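Side-chain contacts in acetyl xylan esterase (Paenibacillus sp. R4, PDB 6AGQ), which probably removes acetyl groups from acetylated xylan and related substrates by ester hydrolysis, and is active in the cold: residues Arg163-Val168 / Ile179-Gly184; Leu190-Ala195 / Val207-Cys212; Ile275-Ser280 / Tyr301-Leu306; Glu294-His299 / Glu310-Arg315. All coordinates share one frame; numbering follows the deposited sequence.

Contact 1: Arg163-Val168 / Ile179-Gly184; sequences RALDFV and IAVYGG
L165, on helix 153-170, reaches down onto I179 and V181 of strand 179-184, one of the parallel strands in the central sheet of an alpha/beta-hydrolase fold. The contact is wholly apolar, with no hydrogen bond running between helix and strand. A single methyl of the leucine does the touching. CD2 comes within 3.9 Å of V181 CG1 and, at 4.2 Å, also meets I179 CG2, so it bridges two side chains that rise from the same face of the strand. A180, between them, turns its methyl away and touches L203 and L205 on the neighbouring strand 203-207.

The polar bonds of both segments run to other parts of the chain. In the strand, I179 and V181 pair through their backbones with L203, and A180 pairs with V88 and V90. In the helix, D166 forms a salt bridge with R200, while the guanidinium of R163 hydrogen-bonds S35, K38 and D63.

Approach angles tell the two apolar pairs apart: the leucine side chain meets V181 at about a right angle but I179 more obliquely. V181 presents CG1, which sits beside its own backbone N and anti to the carbonyl carbon (chi1 -72°), to the leucine methyl CD2.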
loop_
_atom_site.group_PDB
_atom_site.type_symbol
_atom_site.label_atom_id
_atom_site.label_comp_id
_atom_site.label_asym_id
_atom_site.label_seq_id
_atom_site.Cartn_x
_atom_site.Cartn_y
_atom_site.Cartn_z
ATOM N N ARG A 163 5.690 13.019 40.406
ATOM C CA ARG A 163 5.222 14.302 40.894
ATOM C C ARG A 163 3.716 14.545 40.647
ATOM O O ARG A 163 3.107 15.282 41.432
ATOM C CB ARG A 163 6.115 15.412 40.340
ATOM C CG ARG A 163 7.497 15.335 40.949
ATOM C CD ARG A 163 8.512 16.119 40.159
ATOM N NE ARG A 163 8.404 17.552 40.430
ATOM C CZ ARG A 163 8.873 18.185 41.495
ATOM N NH1 ARG A 163 9.546 17.538 42.475
ATOM N NH2 ARG A 163 8.692 19.506 41.562
ATOM N N ALA A 164 3.106 13.919 39.638
ATOM C CA ALA A 164 1.642 13.868 39.548
ATOM C C ALA A 164 0.983 13.174 40.761
ATOM O O ALA A 164 -0.084 13.535 41.198
ATOM C CB ALA A 164 1.205 13.201 38.258
ATOM N N LEU A 165 1.630 12.171 41.324
ATOM C CA LEU A 165 1.110 11.557 42.566
ATOM C C LEU A 165 1.286 12.518 43.745
ATOM O O LEU A 165 0.404 12.576 44.580
ATOM C CB LEU A 165 1.801 10.252 42.892
ATOM C CG LEU A 165 1.919 9.250 41.750
ATOM C CD1 LEU A 165 2.872 8.107 42.132
ATOM C CD2 LEU A 165 0.549 8.758 41.306
ATOM N N ASP A 166 2.394 13.281 43.794
ATOM C CA ASP A 166 2.586 14.390 44.792
ATOM C C ASP A 166 1.466 15.424 44.629
ATOM O O ASP A 166 0.973 15.948 45.607
ATOM C CB ASP A 166 3.939 15.202 44.642
ATOM C CG ASP A 166 5.245 14.350 44.829
ATOM O OD1 ASP A 166 5.182 13.217 45.330
ATOM O OD2 ASP A 166 6.364 14.849 44.473
ATOM N N PHE A 167 1.119 15.772 43.397
ATOM C CA PHE A 167 0.018 16.734 43.194
ATOM C C PHE A 167 -1.311 16.190 43.725
ATOM O O PHE A 167 -1.980 16.885 44.523
ATOM C CB PHE A 167 -0.183 17.151 41.749
ATOM C CG PHE A 167 -1.391 18.053 41.544
ATOM C CD1 PHE A 167 -1.317 19.412 41.827
ATOM C CD2 PHE A 167 -2.635 17.515 41.107
ATOM C CE1 PHE A 167 -2.447 20.221 41.668
ATOM C CE2 PHE A 167 -3.759 18.314 40.923
ATOM C CZ PHE A 167 -3.672 19.673 41.199
ATOM N N VAL A 168 -1.717 14.987 43.316
ATOM C CA VAL A 168 -3.002 14.528 43.792
ATOM C C VAL A 168 -3.000 14.355 45.302
ATOM O O VAL A 168 -4.030 14.630 45.932
ATOM C CB VAL A 168 -3.600 13.294 43.060
ATOM C CG1 VAL A 168 -3.837 13.634 41.600
ATOM C CG2 VAL A 168 -2.808 12.001 43.229
ATOM N N ILE A 179 -5.462 5.493 45.255
ATOM C CA ILE A 179 -4.950 6.024 43.988
ATOM C C ILE A 179 -4.785 4.913 42.920
ATOM O O ILE A 179 -4.181 3.871 43.205
ATOM C CB ILE A 179 -3.576 6.648 44.190
ATOM C CG1 ILE A 179 -3.628 7.805 45.202
ATOM C CG2 ILE A 179 -2.966 7.134 42.862
ATOM C CD1 ILE A 179 -2.221 8.223 45.643
ATOM N N ALA A 180 -5.305 5.145 41.711
ATOM C CA ALA A 180 -5.061 4.266 40.579
ATOM C C ALA A 180 -4.333 5.033 39.486
ATOM O O ALA A 180 -4.521 6.250 39.357
ATOM C CB ALA A 180 -6.341 3.701 40.040
ATOM N N VAL A 181 -3.471 4.327 38.763
ATOM C CA VAL A 181 -2.661 4.882 37.639
ATOM C C VAL A 181 -3.049 4.124 36.375
ATOM O O VAL A 181 -3.203 2.892 36.421
ATOM C CB VAL A 181 -1.138 4.882 37.911
ATOM C CG1 VAL A 181 -0.742 5.933 38.952
ATOM C CG2 VAL A 181 -0.654 3.543 38.386
ATOM N N TYR A 182 -3.318 4.857 35.274
ATOM C CA TYR A 182 -3.937 4.298 34.058
ATOM C C TYR A 182 -3.359 4.981 32.829
ATOM O O TYR A 182 -2.977 6.126 32.882
ATOM C CB TYR A 182 -5.459 4.447 34.108
ATOM C CG TYR A 182 -6.136 4.551 32.783
ATOM C CD1 TYR A 182 -6.148 3.464 31.901
ATOM C CD2 TYR A 182 -6.742 5.725 32.374
ATOM C CE1 TYR A 182 -6.687 3.555 30.616
ATOM C CE2 TYR A 182 -7.328 5.826 31.119
ATOM C CZ TYR A 182 -7.292 4.737 30.240
ATOM O OH TYR A 182 -7.828 4.803 28.988
ATOM N N GLY A 183 -3.264 4.248 31.730
ATOM C CA GLY A 183 -2.820 4.786 30.460
ATOM C C GLY A 183 -2.642 3.742 29.408
ATOM O O GLY A 183 -2.323 2.568 29.716
ATOM N N GLY A 184 -2.852 4.162 28.175
ATOM C CA GLY A 184 -2.585 3.323 27.034
ATOM C C GLY A 184 -1.247 3.598 26.349
ATOM O O GLY A 184 -0.847 4.751 26.139
#

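Contact 2: Leu190-Ala195 / Val207-Cys212; sequences LALAAA and VFPFLC
L192, on helix 186-197, puts one methyl against two residues of the loop that leaves strand 203-207. Its CD1 lies 3.9 Å from C212 SG and 4.1 Å from P209 CB. The proline offers the side of its ring that carries CB, and the cysteine brings its sulfur in from further along the loop. With CG beside the backbone N and anti to the carbonyl carbon (chi1 -68°), the leucine extends from the helix and its CD1 faces both partners from one side, where SG and CB lie next to each other.

A second apolar pair lies beside this one, where L190 CD2 meets L211 CD1 at 4.1 Å, methyl against methyl. L190 leaves the helix pointing away from the loop, and only the far end of its side chain comes back to it. Both leucines of this pair also touch Y158 of helix 153-170. L192 and C212 both touch A285 of helix 279-286.

No hydrogen bond links the two segments. The loop takes its polar support from other neighbours: F210 pairs with S185 through the backbone, L211 pairs likewise with G255, and C212 N hydrogen-bonds to the hydroxyl of Y226.

All five touching side chains are buried. Helix 186-197 begins just after S185, within the G183-x-S185-x-G187 sequence, which matches the nucleophile elbow of alpha/beta hydrolases; the contact thus packs the helix behind the probable elbow against the loop after the next parallel strand.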
loop_
_atom_site.group_PDB
_atom_site.type_symbol
_atom_site.label_atom_id
_atom_site.label_comp_id
_atom_site.label_asym_id
_atom_site.label_seq_id
_atom_site.Cartn_x
_atom_site.Cartn_y
_atom_site.Cartn_z
ATOM N N LEU A 190 4.166 4.410 31.375
ATOM C CA LEU A 190 4.246 5.371 32.477
ATOM C C LEU A 190 3.526 4.931 33.734
ATOM O O LEU A 190 4.000 5.277 34.803
ATOM C CB LEU A 190 3.764 6.849 32.128
ATOM C CG LEU A 190 4.486 7.427 30.870
ATOM C CD1 LEU A 190 4.130 8.855 30.496
ATOM C CD2 LEU A 190 5.994 7.303 31.046
ATOM N N ALA A 191 2.364 4.287 33.640
ATOM C CA ALA A 191 1.691 3.780 34.842
ATOM C C ALA A 191 2.471 2.603 35.468
ATOM O O ALA A 191 2.421 2.442 36.694
ATOM C CB ALA A 191 0.269 3.311 34.563
ATOM N N LEU A 192 3.123 1.760 34.688
ATOM C CA LEU A 192 3.990 0.707 35.309
ATOM C C LEU A 192 5.184 1.393 36.037
ATOM O O LEU A 192 5.608 0.951 37.116
ATOM C CB LEU A 192 4.523 -0.302 34.260
ATOM C CG LEU A 192 3.535 -1.255 33.582
ATOM C CD1 LEU A 192 4.252 -2.115 32.551
ATOM C CD2 LEU A 192 2.836 -2.164 34.567
ATOM N N ALA A 193 5.706 2.486 35.460
ATOM C CA ALA A 193 6.796 3.257 36.102
ATOM C C ALA A 193 6.318 3.872 37.428
ATOM O O ALA A 193 7.011 3.878 38.437
ATOM C CB ALA A 193 7.291 4.363 35.177
ATOM N N ALA A 194 5.164 4.462 37.396
ATOM C CA ALA A 194 4.654 5.153 38.570
ATOM C C ALA A 194 4.443 4.190 39.697
ATOM O O ALA A 194 4.869 4.443 40.810
ATOM C CB ALA A 194 3.370 5.841 38.263
ATOM N N ALA A 195 3.816 3.069 39.388
ATOM C CA ALA A 195 3.582 2.029 40.366
ATOM C C ALA A 195 4.854 1.278 40.769
ATOM O O ALA A 195 4.947 0.746 41.861
ATOM C CB ALA A 195 2.559 1.063 39.827
ATOM N N VAL A 207 -2.812 -0.271 29.625
ATOM C CA VAL A 207 -3.344 -0.807 28.369
ATOM C C VAL A 207 -2.187 -0.898 27.341
ATOM O O VAL A 207 -1.497 0.094 27.062
ATOM C CB VAL A 207 -4.532 0.065 27.858
ATOM C CG1 VAL A 207 -5.004 -0.357 26.485
ATOM C CG2 VAL A 207 -5.708 -0.041 28.817
ATOM N N PHE A 208 -2.006 -2.076 26.757
ATOM C CA PHE A 208 -0.901 -2.335 25.798
ATOM C C PHE A 208 0.371 -1.520 25.983
ATOM O O PHE A 208 0.730 -0.703 25.116
ATOM C CB PHE A 208 -1.351 -2.455 24.322
ATOM C CG PHE A 208 -2.292 -1.409 23.820
ATOM C CD1 PHE A 208 -1.906 -0.068 23.687
ATOM C CD2 PHE A 208 -3.537 -1.788 23.312
ATOM C CE1 PHE A 208 -2.770 0.881 23.134
ATOM C CE2 PHE A 208 -4.401 -0.859 22.742
ATOM C CZ PHE A 208 -4.023 0.479 22.655
ATOM N N PRO A 209 1.095 -1.781 27.117
ATOM C CA PRO A 209 2.124 -0.876 27.537
ATOM C C PRO A 209 3.349 -0.910 26.600
ATOM O O PRO A 209 3.833 -1.990 26.226
ATOM C CB PRO A 209 2.463 -1.330 28.944
ATOM C CG PRO A 209 2.005 -2.744 29.029
ATOM C CD PRO A 209 0.838 -2.829 28.118
ATOM N N PHE A 210 3.758 0.301 26.218
ATOM C CA PHE A 210 4.989 0.631 25.505
ATOM C C PHE A 210 6.094 0.740 26.542
ATOM O O PHE A 210 5.825 0.629 27.767
ATOM C CB PHE A 210 4.725 1.954 24.754
ATOM C CG PHE A 210 5.853 2.453 23.946
ATOM C CD1 PHE A 210 6.321 1.739 22.857
ATOM C CD2 PHE A 210 6.416 3.693 24.221
ATOM C CE1 PHE A 210 7.372 2.221 22.080
ATOM C CE2 PHE A 210 7.477 4.158 23.475
ATOM C CZ PHE A 210 7.967 3.417 22.410
ATOM N N LEU A 211 7.351 0.841 26.077
ATOM C CA LEU A 211 8.516 0.904 26.989
ATOM C C LEU A 211 8.772 -0.391 27.768
ATOM O O LEU A 211 9.283 -0.348 28.898
ATOM C CB LEU A 211 8.440 2.077 27.996
ATOM C CG LEU A 211 7.919 3.411 27.415
ATOM C CD1 LEU A 211 7.449 4.433 28.458
ATOM C CD2 LEU A 211 8.986 3.997 26.508
ATOM N N CYS A 212 8.477 -1.538 27.162
ATOM C CA CYS A 212 8.697 -2.844 27.809
ATOM C C CYS A 212 9.564 -3.688 26.895
ATOM O O CYS A 212 9.408 -3.676 25.678
ATOM C CB CYS A 212 7.398 -3.616 28.109
ATOM S SG CYS A 212 6.226 -2.794 29.263
#

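Contact 3: Ile275-Ser280 / Tyr301-Leu306; sequences ITCPPS and YGHEGL
T276 lies over one face of the H303 imidazole, where two loops meet in what is probably the catalytic centre of this alpha/beta hydrolase: NE2 of the histidine is hydrogen-bonded to S185 OG, the serine of the likely nucleophile elbow. The threonine methyl CG2 sits almost exactly above the ring, 3.7 Å from its centroid and only 7° off the normal, a CH-pi contact. CB backs it up over the same face, 3.7 Å from H303 CG.

The torsions on both sides serve this CH-pi contact. In T276, CG2 is anti to the backbone N (chi1 -67°, measured to OG1), which swings the methyl over the imidazole and leaves OG1 on the side of its own N. H303 extends its ring with CG likewise anti to the backbone N (chi1 -159°), and the two side chains cross at about a right angle.

C277 approaches the same ring obliquely, its SG 3.7 Å from NE2. D274 ties the first loop down by accepting bonds from the N atoms of T276 and C277, and the side chain of H303 touches D274. Within the second loop, E304 OE2 accepts from G302 N, while OE1 forms a salt bridge with R234 of a neighbouring subunit. A water joins the two backbones, accepting from H303 N at 3.0 Å and from I275 N at 3.2 Å.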
loop_
_atom_site.group_PDB
_atom_site.type_symbol
_atom_site.label_atom_id
_atom_site.label_comp_id
_atom_site.label_asym_id
_atom_site.label_seq_id
_atom_site.Cartn_x
_atom_site.Cartn_y
_atom_site.Cartn_z
ATOM N N ILE A 275 1.134 -4.842 16.491
ATOM C CA ILE A 275 2.506 -4.728 15.944
ATOM C C ILE A 275 3.331 -3.548 16.479
ATOM O O ILE A 275 4.542 -3.470 16.188
ATOM C CB ILE A 275 2.530 -4.732 14.386
ATOM C CG1 ILE A 275 1.809 -3.511 13.800
ATOM C CG2 ILE A 275 1.897 -6.012 13.869
ATOM C CD1 ILE A 275 2.159 -3.256 12.345
ATOM N N THR A 276 2.696 -2.671 17.269
ATOM C CA THR A 276 3.374 -1.547 17.906
ATOM C C THR A 276 3.913 -1.829 19.300
ATOM O O THR A 276 5.033 -1.471 19.594
ATOM C CB THR A 276 2.454 -0.335 17.884
ATOM O OG1 THR A 276 2.311 0.035 16.511
ATOM C CG2 THR A 276 3.036 0.840 18.661
ATOM N N CYS A 277 3.073 -2.379 20.179
ATOM C CA CYS A 277 3.504 -2.987 21.452
ATOM C C CYS A 277 3.185 -4.504 21.363
ATOM O O CYS A 277 2.105 -4.974 21.760
ATOM C CB CYS A 277 2.837 -2.321 22.657
ATOM S SG CYS A 277 2.921 -0.499 22.581
ATOM N N PRO A 278 4.114 -5.262 20.783
ATOM C CA PRO A 278 3.823 -6.662 20.481
ATOM C C PRO A 278 3.569 -7.416 21.760
ATOM O O PRO A 278 4.231 -7.110 22.752
ATOM C CB PRO A 278 5.096 -7.171 19.821
ATOM C CG PRO A 278 5.848 -5.939 19.440
ATOM C CD PRO A 278 5.524 -4.944 20.514
ATOM N N PRO A 279 2.613 -8.358 21.735
ATOM C CA PRO A 279 2.108 -8.970 22.940
ATOM C C PRO A 279 3.156 -9.713 23.775
ATOM O O PRO A 279 3.019 -9.752 24.991
ATOM C CB PRO A 279 1.010 -9.889 22.425
ATOM C CG PRO A 279 1.393 -10.168 21.020
ATOM C CD PRO A 279 2.049 -8.974 20.523
ATOM N N SER A 280 4.221 -10.218 23.181
ATOM C CA SER A 280 5.302 -10.845 23.978
ATOM C C SER A 280 5.993 -9.884 24.911
ATOM O O SER A 280 6.498 -10.273 25.980
ATOM C CB SER A 280 6.354 -11.496 23.106
ATOM O OG SER A 280 6.879 -10.580 22.141
ATOM N N TYR A 301 -7.648 -7.632 17.889
ATOM C CA TYR A 301 -7.401 -6.195 17.925
ATOM C C TYR A 301 -5.887 -5.942 17.882
ATOM O O TYR A 301 -5.075 -6.699 18.458
ATOM C CB TYR A 301 -8.032 -5.568 19.203
ATOM C CG TYR A 301 -9.508 -5.317 19.042
ATOM C CD1 TYR A 301 -10.444 -6.337 19.299
ATOM C CD2 TYR A 301 -9.990 -4.068 18.593
ATOM C CE1 TYR A 301 -11.811 -6.116 19.127
ATOM C CE2 TYR A 301 -11.346 -3.859 18.422
ATOM C CZ TYR A 301 -12.236 -4.881 18.665
ATOM O OH TYR A 301 -13.566 -4.679 18.513
ATOM N N GLY A 302 -5.548 -4.850 17.226
ATOM C CA GLY A 302 -4.225 -4.273 17.274
ATOM C C GLY A 302 -4.078 -3.062 18.188
ATOM O O GLY A 302 -4.725 -2.943 19.250
ATOM N N HIS A 303 -3.163 -2.180 17.797
ATOM C CA HIS A 303 -2.898 -0.951 18.567
ATOM C C HIS A 303 -3.958 0.055 18.109
ATOM O O HIS A 303 -3.828 0.640 17.069
ATOM C CB HIS A 303 -1.482 -0.477 18.258
ATOM C CG HIS A 303 -0.895 0.434 19.290
ATOM N ND1 HIS A 303 -0.838 1.806 19.123
ATOM C CD2 HIS A 303 -0.272 0.170 20.466
ATOM C CE1 HIS A 303 -0.228 2.350 20.165
ATOM N NE2 HIS A 303 0.125 1.380 20.997
ATOM N N GLU A 304 -5.063 0.111 18.822
ATOM C CA GLU A 304 -6.271 0.826 18.381
ATOM C C GLU A 304 -7.178 1.025 19.584
ATOM O O GLU A 304 -6.951 0.387 20.618
ATOM C CB GLU A 304 -7.025 0.075 17.281
ATOM C CG GLU A 304 -7.202 -1.430 17.498
ATOM C CD GLU A 304 -8.015 -2.125 16.393
ATOM O OE1 GLU A 304 -9.111 -1.601 16.056
ATOM O OE2 GLU A 304 -7.565 -3.194 15.883
ATOM N N GLY A 305 -8.150 1.941 19.466
ATOM C CA GLY A 305 -9.129 2.168 20.538
ATOM C C GLY A 305 -9.896 0.890 20.920
ATOM O O GLY A 305 -10.262 0.078 20.048
ATOM N N LEU A 306 -10.145 0.726 22.228
ATOM C CA LEU A 306 -10.790 -0.451 22.799
ATOM C C LEU A 306 -12.061 -0.043 23.535
ATOM O O LEU A 306 -12.055 0.065 24.769
ATOM C CB LEU A 306 -9.812 -1.161 23.734
ATOM C CG LEU A 306 -8.492 -1.605 23.095
ATOM C CD1 LEU A 306 -7.501 -2.078 24.192
ATOM C CD2 LEU A 306 -8.716 -2.696 22.046
HETATM O O HOH W 1 -1.145 -2.839 15.632
#

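Contact 4: Glu294-His299 / Glu310-Arg315; sequences EVRLYH and EEAMMR
Y298 brings its hydroxyl end over the methyl of A312, with OH 4.2 Å from CB. The oxygen is hydrogen-bonded to H309 ND1, at the start of the same helix; toward the alanine methyl it makes a packing contact. R296 flanks the methyl too, its NE 4.4 Å from A312 CB and its guanidinium set obliquely to it.

These residues join strand 293-298, the last strand of the central alpha/beta-hydrolase sheet within this chain, to the C-terminal helix 309-320. Direct contact is slight, and a water extends it: R296 NH2 donates to the water at 2.8 Å, and the water donates to A312 O at 2.7 Å.

Bonds within the strand fix the guanidinium. NH2 makes a salt bridge of 3.0 Å to E294 OE2, met nearly along its C-O axis, and NH1 donates to V295 O from above the carbonyl plane. V295 O lies 3° out of the guanidinium plane. With both chi1 and chi2 near -60°, the arginine folds back along its own strand and can make these bonds. On the helix, R315 NH2 forms a salt bridge of 3.3 Å with E311 OE1, which lies at the edge of the guanidinium, while R315 NH1 hydrogen-bonds to D49 O of another neighbouring subunit.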
loop_
_atom_site.group_PDB
_atom_site.type_symbol
_atom_site.label_atom_id
_atom_site.label_comp_id
_atom_site.label_asym_id
_atom_site.label_seq_id
_atom_site.Cartn_x
_atom_site.Cartn_y
_atom_site.Cartn_z
ATOM N N GLU A 294 -4.470 -9.364 36.752
ATOM C CA GLU A 294 -5.540 -9.878 35.896
ATOM C C GLU A 294 -5.238 -9.333 34.562
ATOM O O GLU A 294 -4.750 -8.254 34.500
ATOM C CB GLU A 294 -6.889 -9.289 36.282
ATOM C CG GLU A 294 -7.537 -9.900 37.486
ATOM C CD GLU A 294 -8.829 -9.165 37.882
ATOM O OE1 GLU A 294 -8.963 -8.877 39.100
ATOM O OE2 GLU A 294 -9.696 -8.855 36.993
ATOM N N VAL A 295 -5.608 -10.041 33.520
ATOM C CA VAL A 295 -5.303 -9.677 32.156
ATOM C C VAL A 295 -6.596 -9.721 31.324
ATOM O O VAL A 295 -7.450 -10.514 31.616
ATOM C CB VAL A 295 -4.172 -10.554 31.597
ATOM C CG1 VAL A 295 -4.596 -12.041 31.439
ATOM C CG2 VAL A 295 -3.638 -9.971 30.297
ATOM N N ARG A 296 -6.798 -8.782 30.385
ATOM C CA ARG A 296 -7.836 -8.957 29.354
ATOM C C ARG A 296 -7.116 -9.151 27.992
ATOM O O ARG A 296 -6.364 -8.297 27.575
ATOM C CB ARG A 296 -8.763 -7.759 29.295
ATOM C CG ARG A 296 -9.530 -7.419 30.563
ATOM C CD ARG A 296 -10.558 -8.473 30.975
ATOM N NE ARG A 296 -11.199 -8.212 32.277
ATOM C CZ ARG A 296 -10.771 -8.645 33.472
ATOM N NH1 ARG A 296 -9.686 -9.419 33.579
ATOM N NH2 ARG A 296 -11.450 -8.321 34.590
ATOM N N LEU A 297 -7.361 -10.274 27.311
ATOM C CA LEU A 297 -6.784 -10.602 25.975
ATOM C C LEU A 297 -7.814 -10.355 24.908
ATOM O O LEU A 297 -8.843 -11.024 24.858
ATOM C CB LEU A 297 -6.385 -12.076 25.940
ATOM C CG LEU A 297 -5.604 -12.579 27.162
ATOM C CD1 LEU A 297 -5.535 -14.105 27.201
ATOM C CD2 LEU A 297 -4.217 -11.988 27.099
ATOM N N TYR A 298 -7.600 -9.329 24.107
ATOM C CA TYR A 298 -8.418 -9.014 22.947
ATOM C C TYR A 298 -7.736 -9.651 21.714
ATOM O O TYR A 298 -6.783 -9.097 21.124
ATOM C CB TYR A 298 -8.622 -7.494 22.867
ATOM C CG TYR A 298 -9.264 -6.976 24.135
ATOM C CD1 TYR A 298 -10.474 -7.512 24.584
ATOM C CD2 TYR A 298 -8.687 -5.958 24.895
ATOM C CE1 TYR A 298 -11.092 -7.066 25.764
ATOM C CE2 TYR A 298 -9.315 -5.501 26.076
ATOM C CZ TYR A 298 -10.514 -6.064 26.507
ATOM O OH TYR A 298 -11.129 -5.671 27.677
ATOM N N HIS A 299 -8.230 -10.829 21.331
ATOM C CA HIS A 299 -7.583 -11.665 20.278
ATOM C C HIS A 299 -7.403 -11.019 18.867
ATOM O O HIS A 299 -6.320 -11.173 18.248
ATOM C CB HIS A 299 -8.283 -13.043 20.154
ATOM C CG HIS A 299 -8.193 -13.894 21.397
ATOM N ND1 HIS A 299 -8.857 -13.582 22.577
ATOM C CD2 HIS A 299 -7.539 -15.055 21.637
ATOM C CE1 HIS A 299 -8.597 -14.508 23.492
ATOM N NE2 HIS A 299 -7.796 -15.410 22.949
ATOM N N GLU A 310 -13.295 0.081 28.585
ATOM C CA GLU A 310 -13.628 1.123 29.528
ATOM C C GLU A 310 -14.475 0.570 30.658
ATOM O O GLU A 310 -14.166 0.778 31.836
ATOM C CB GLU A 310 -14.324 2.284 28.808
ATOM C CG GLU A 310 -13.993 3.630 29.415
ATOM C CD GLU A 310 -12.610 4.160 29.028
ATOM O OE1 GLU A 310 -11.729 3.370 28.621
ATOM O OE2 GLU A 310 -12.406 5.387 29.124
ATOM N N GLU A 311 -15.514 -0.163 30.273
ATOM C CA GLU A 311 -16.316 -0.922 31.194
ATOM C C GLU A 311 -15.528 -1.917 32.047
ATOM O O GLU A 311 -15.832 -2.098 33.203
ATOM C CB GLU A 311 -17.372 -1.727 30.424
ATOM C CG GLU A 311 -18.392 -2.448 31.316
ATOM C CD GLU A 311 -19.551 -3.086 30.539
ATOM O OE1 GLU A 311 -19.960 -4.217 30.945
ATOM O OE2 GLU A 311 -20.051 -2.459 29.546
ATOM N N ALA A 312 -14.596 -2.637 31.450
ATOM C CA ALA A 312 -13.798 -3.611 32.181
ATOM C C ALA A 312 -13.000 -2.903 33.329
ATOM O O ALA A 312 -12.853 -3.450 34.418
ATOM C CB ALA A 312 -12.847 -4.315 31.210
ATOM N N MET A 313 -12.499 -1.685 33.053
ATOM C CA MET A 313 -11.722 -0.892 34.024
ATOM C C MET A 313 -12.618 -0.324 35.135
ATOM O O MET A 313 -12.290 -0.409 36.314
ATOM C CB MET A 313 -10.983 0.224 33.348
ATOM C CG MET A 313 -9.893 -0.287 32.458
ATOM S SD MET A 313 -8.993 1.111 31.809
ATOM C CE MET A 313 -10.056 1.777 30.541
ATOM N N MET A 314 -13.776 0.163 34.740
ATOM C CA MET A 314 -14.809 0.587 35.679
ATOM C C MET A 314 -15.145 -0.481 36.676
ATOM O O MET A 314 -15.084 -0.191 37.844
ATOM C CB MET A 314 -16.042 1.114 34.960
ATOM C CG MET A 314 -15.782 2.414 34.218
ATOM S SD MET A 314 -17.228 2.859 33.243
ATOM C CE MET A 314 -16.609 4.098 32.100
ATOM N N ARG A 315 -15.422 -1.711 36.242
ATOM C CA ARG A 315 -15.710 -2.851 37.176
ATOM C C ARG A 315 -14.554 -3.175 38.121
ATOM O O ARG A 315 -14.746 -3.449 39.291
ATOM C CB ARG A 315 -16.025 -4.139 36.412
ATOM C CG ARG A 315 -17.319 -4.125 35.625
ATOM C CD ARG A 315 -17.703 -5.498 35.083
ATOM N NE ARG A 315 -18.918 -5.374 34.263
ATOM C CZ ARG A 315 -20.183 -5.379 34.715
ATOM N NH1 ARG A 315 -20.481 -5.537 36.018
ATOM N NH2 ARG A 315 -21.173 -5.216 33.836
HETATM O O HOH W 2 -12.937 -6.075 35.156
#

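Contacts 1 and 2 follow one another in the chain and touch, with G183 O 2.9 Å from V207 N in a probable hydrogen bond between adjacent parallel strands. Contact 2 meets contact 3 through F208, whose CD1 is 3.6 Å from H303 CD2 and whose carbonyl O is 3.4 Å from C277 SG. The probable active site lies there, S185 between contacts 1 and 2 in sequence and H303 in contact 3. Contact 4 is further out: its centre is about 20 Å from that of contact 1, yet Y182 CE1 still reaches M313 SD at 3.6 Å. Contacts 3 and 4 interleave along the chain, and both touch the same neighbouring subunit, the one that supplies R234.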